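Local coordinates for protein putative enoyl-CoA hydratase (Streptomyces coelicolor A3, PDB 3G64) that probably hydrates enoyl-CoA thioesters or catalyses a related reaction on an acyl-CoA, at residues G26-T31 / R60-L65; R72-G77 / A118-V123. All coordinates share one frame; numbering follows the deposited sequence.

In the fold
Contact 1 and contact 2 follow each other along the chain of a crotonase fold. Both reach the same sheet, through neighbouring strands 64-69 and 116-120. Their centres lie about 19 Å apart, and they do not touch. Contact 1 (26-31 with 60-65) is buried. It starts the parallel pairing of strands 27-32 and 64-69, with aliphatic side chains on both faces. Contact 2 (72-77 with 118-123) is only partly buried. It joins the loop that follows strand 64-69 to the end of strand 116-120, the next strand in the sheet. Aromatic rings and bridging waters join the aliphatic packing there. That end of the sheet probably borders the acyl-CoA pocket, as in relatives.

Contact 1 (G26-T31 / R60-L65); sequences GVATVT and RAVRAL
Ala28 and Leu65 meet in a parallel pairing of strands 27-32 and 64-69. With helix 43-58 between them these strands form a beta-alpha-beta unit of the crotonase fold. The bond from Ala28 N to Ala64 O is 2.9 Å long.

The methyl of Ala28 is a low bump set between two larger side chains. Val62 CG1 lies 3.8 Å from Ala28 CB, and Leu65 CG lies 4.1 Å from it. Leu65 has CG anti to its backbone N (chi1 -179°), which carries its branch alongside strand 27-32. There Leu65 CD1 fills the dip between Ala28 and Val30, 3.8 Å from Val30 CG2. Leu53 and Leu56 of helix 43-58 also pack on Leu65. Replacing Leu65 by an alanine would probably open a gap beside Val30 CG2 and take away a neighbour of Leu53 and Leu56.

On the other face Val27 CG2 and Ala64 CB are 4.4 Å apart, and Val27 also packs on helix 205-217. At the strand start Gly26 O takes a nearly straight bond from Arg63 N (2.7 Å, 174°) and a weak one from Ala64 N. The Arg63 chain bends at chi3. Its NE bonds to Ala217 O, while NH1 passes 3.8 Å from Gly26 CA, where there is no side chain to block it.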
# COMPACT_ATOMS: atom_id res chain seq x y z
N GLY A 26 14.30 -30.62 2.58
CA GLY A 26 13.17 -29.77 2.26
C GLY A 26 13.47 -28.31 1.97
O GLY A 26 12.54 -27.53 1.76
N VAL A 27 14.75 -27.93 1.96
CA VAL A 27 15.13 -26.59 1.56
C VAL A 27 15.83 -26.63 0.21
O VAL A 27 16.84 -27.30 0.06
CB VAL A 27 16.08 -25.93 2.58
CG1 VAL A 27 16.55 -24.58 2.06
CG2 VAL A 27 15.38 -25.74 3.89
N ALA A 28 15.27 -25.94 -0.79
CA ALA A 28 15.95 -25.81 -2.07
C ALA A 28 16.82 -24.56 -2.06
O ALA A 28 16.39 -23.49 -1.61
CB ALA A 28 14.93 -25.72 -3.19
N THR A 29 18.05 -24.68 -2.56
CA THR A 29 18.87 -23.51 -2.81
C THR A 29 19.12 -23.38 -4.30
O THR A 29 19.61 -24.31 -4.94
CB THR A 29 20.22 -23.58 -2.06
OG1 THR A 29 19.97 -23.81 -0.67
CG2 THR A 29 20.97 -22.26 -2.21
N VAL A 30 18.74 -22.24 -4.86
CA VAL A 30 18.93 -21.99 -6.28
C VAL A 30 19.98 -20.89 -6.36
O VAL A 30 19.75 -19.75 -5.94
CB VAL A 30 17.61 -21.54 -6.98
CG1 VAL A 30 17.84 -21.26 -8.48
CG2 VAL A 30 16.50 -22.60 -6.80
N THR A 31 21.16 -21.24 -6.85
CA THR A 31 22.18 -20.24 -7.01
C THR A 31 22.31 -19.88 -8.48
O THR A 31 22.58 -20.75 -9.32
CB THR A 31 23.52 -20.74 -6.48
OG1 THR A 31 23.34 -21.26 -5.15
CG2 THR A 31 24.51 -19.59 -6.47
N ARG A 60 5.06 -30.22 -4.74
CA ARG A 60 5.13 -29.70 -3.37
C ARG A 60 6.39 -30.26 -2.69
O ARG A 60 6.35 -30.86 -1.61
CB ARG A 60 3.84 -29.98 -2.59
CG ARG A 60 3.66 -29.03 -1.40
CD ARG A 60 2.41 -29.32 -0.59
NE ARG A 60 1.26 -28.60 -1.12
CZ ARG A 60 0.88 -27.38 -0.73
NH1 ARG A 60 1.56 -26.72 0.19
NH2 ARG A 60 -0.20 -26.81 -1.27
N ALA A 61 7.50 -30.02 -3.37
CA ALA A 61 8.73 -30.75 -3.16
C ALA A 61 9.48 -30.27 -1.90
O ALA A 61 9.96 -31.06 -1.10
CB ALA A 61 9.61 -30.61 -4.41
N VAL A 62 9.53 -28.95 -1.75
CA VAL A 62 10.32 -28.32 -0.73
C VAL A 62 9.42 -27.48 0.16
O VAL A 62 8.26 -27.25 -0.16
CB VAL A 62 11.43 -27.46 -1.38
CG1 VAL A 62 12.18 -28.28 -2.43
CG2 VAL A 62 10.85 -26.21 -2.02
N ARG A 63 9.97 -27.06 1.30
CA ARG A 63 9.24 -26.27 2.26
C ARG A 63 9.80 -24.86 2.35
O ARG A 63 9.26 -24.03 3.06
CB ARG A 63 9.26 -26.95 3.66
CG ARG A 63 8.66 -28.35 3.66
CD ARG A 63 8.49 -28.99 5.07
NE ARG A 63 9.72 -29.09 5.86
CZ ARG A 63 10.67 -30.03 5.72
NH1 ARG A 63 10.57 -30.96 4.78
NH2 ARG A 63 11.73 -30.01 6.51
N ALA A 64 10.88 -24.60 1.61
CA ALA A 64 11.46 -23.26 1.53
C ALA A 64 12.46 -23.22 0.39
O ALA A 64 13.08 -24.23 0.05
CB ALA A 64 12.18 -22.86 2.83
N LEU A 65 12.62 -22.04 -0.19
CA LEU A 65 13.60 -21.89 -1.26
C LEU A 65 14.40 -20.61 -1.07
O LEU A 65 13.85 -19.52 -0.82
CB LEU A 65 12.89 -21.94 -2.64
CG LEU A 65 13.79 -21.82 -3.88
CD1 LEU A 65 13.14 -22.49 -5.08
CD2 LEU A 65 14.11 -20.37 -4.19

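Contact 2 (R72-G77 / A118-V123); sequences RGFCSG and AALHGV
Cys75 N donates to Val123 O across 3.0 Å, with an N-H...O angle of 163°. Phe74 N makes a weaker, bent bond to His121 O. A water joins the two backbones: it donates to Arg72 O and accepts from Val123 N, which is 2.9 Å from the water O.

His121 has CG between its backbone N and carbonyl carbon (chi1 57°), which folds the imidazole back against the loop. Its CE1 lies 3.5 Å from Gly73 C, and Phe74 N sits above one ring face, toward the rim. A side chain on Gly73 would run into Val123 N, and one on Gly122 into Arg72 O. NE2 of His121 is bonded to Gly69 O. A glycerol, probably from the crystallisation liquor, lies about 3 Å from the His121 side chain.

In crotonase relatives the loop corresponding to 72-77, after strand 64-69, supplies a backbone N-H of the oxyanion hole that holds the thioester carbonyl, and probably does so here.

Beyond the backbone bonds, Phe74 reaches into the core. Leu120 CD2 stands over the centre of its ring, 3.6 Å from the centroid and 10° off the normal, a CH-pi contact. Phe74 CD1 is 3.4 Å from Ala119 O.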
# COMPACT_ATOMS: atom_id res chain seq x y z
N ARG A 72 30.65 -11.04 -6.87
CA ARG A 72 30.62 -9.69 -6.32
C ARG A 72 29.20 -9.14 -6.07
O ARG A 72 29.04 -8.08 -5.47
CB ARG A 72 31.35 -8.72 -7.26
CG ARG A 72 32.82 -9.08 -7.54
CD ARG A 72 33.45 -8.17 -8.61
NE ARG A 72 32.77 -8.23 -9.91
CZ ARG A 72 33.12 -9.03 -10.92
NH1 ARG A 72 34.15 -9.85 -10.80
NH2 ARG A 72 32.43 -9.01 -12.05
N GLY A 73 28.18 -9.83 -6.56
CA GLY A 73 26.82 -9.36 -6.33
C GLY A 73 25.73 -10.37 -6.66
O GLY A 73 25.96 -11.43 -7.23
N PHE A 74 24.51 -10.00 -6.30
CA PHE A 74 23.39 -10.90 -6.44
C PHE A 74 23.05 -11.15 -7.91
O PHE A 74 23.14 -12.28 -8.39
CB PHE A 74 22.18 -10.36 -5.67
CG PHE A 74 20.95 -11.19 -5.84
CD1 PHE A 74 20.85 -12.43 -5.23
CD2 PHE A 74 19.88 -10.73 -6.60
CE1 PHE A 74 19.69 -13.20 -5.35
CE2 PHE A 74 18.72 -11.49 -6.74
CZ PHE A 74 18.62 -12.72 -6.12
N CYS A 75 22.67 -10.09 -8.64
CA CYS A 75 22.27 -10.25 -10.05
C CYS A 75 22.15 -8.88 -10.69
O CYS A 75 21.41 -8.03 -10.20
CB CYS A 75 20.89 -10.95 -10.13
SG CYS A 75 20.34 -11.28 -11.88
N SER A 76 22.88 -8.67 -11.78
CA SER A 76 22.85 -7.40 -12.51
C SER A 76 21.69 -7.28 -13.51
O SER A 76 21.55 -6.27 -14.18
CB SER A 76 24.17 -7.21 -13.26
OG SER A 76 24.31 -8.26 -14.22
N GLY A 77 20.87 -8.32 -13.62
CA GLY A 77 19.76 -8.29 -14.55
C GLY A 77 20.01 -9.05 -15.82
O GLY A 77 20.88 -9.93 -15.89
N ALA A 118 15.35 -14.29 -0.77
CA ALA A 118 16.47 -13.80 -1.58
C ALA A 118 17.64 -13.40 -0.68
O ALA A 118 17.48 -12.58 0.25
CB ALA A 118 16.04 -12.62 -2.46
N ALA A 119 18.80 -13.99 -0.94
CA ALA A 119 20.01 -13.73 -0.15
C ALA A 119 20.78 -12.65 -0.89
O ALA A 119 21.42 -12.93 -1.91
CB ALA A 119 20.86 -15.02 -0.04
N LEU A 120 20.71 -11.41 -0.41
CA LEU A 120 21.18 -10.26 -1.20
C LEU A 120 22.50 -9.67 -0.72
O LEU A 120 22.75 -9.57 0.49
CB LEU A 120 20.14 -9.14 -1.20
CG LEU A 120 18.71 -9.48 -1.69
CD1 LEU A 120 17.86 -8.24 -1.53
CD2 LEU A 120 18.77 -9.90 -3.14
N HIS A 121 23.31 -9.22 -1.68
CA HIS A 121 24.58 -8.54 -1.42
C HIS A 121 24.98 -7.90 -2.75
O HIS A 121 24.55 -8.37 -3.81
CB HIS A 121 25.65 -9.54 -0.97
CG HIS A 121 25.87 -10.65 -1.96
ND1 HIS A 121 26.91 -10.64 -2.86
CD2 HIS A 121 25.17 -11.78 -2.20
CE1 HIS A 121 26.84 -11.73 -3.62
NE2 HIS A 121 25.79 -12.43 -3.24
N GLY A 122 25.77 -6.83 -2.68
CA GLY A 122 26.17 -6.08 -3.86
C GLY A 122 24.96 -5.76 -4.74
O GLY A 122 23.86 -5.55 -4.24
N VAL A 123 25.17 -5.73 -6.06
CA VAL A 123 24.14 -5.24 -6.98
C VAL A 123 22.99 -6.23 -7.18
O VAL A 123 23.20 -7.43 -7.38
CB VAL A 123 24.74 -4.82 -8.35
CG1 VAL A 123 25.56 -5.92 -8.92
CG2 VAL A 123 23.64 -4.49 -9.34
O HOH W 1 27.94 -5.95 -6.94
O HOH W 2 29.03 -9.38 -2.53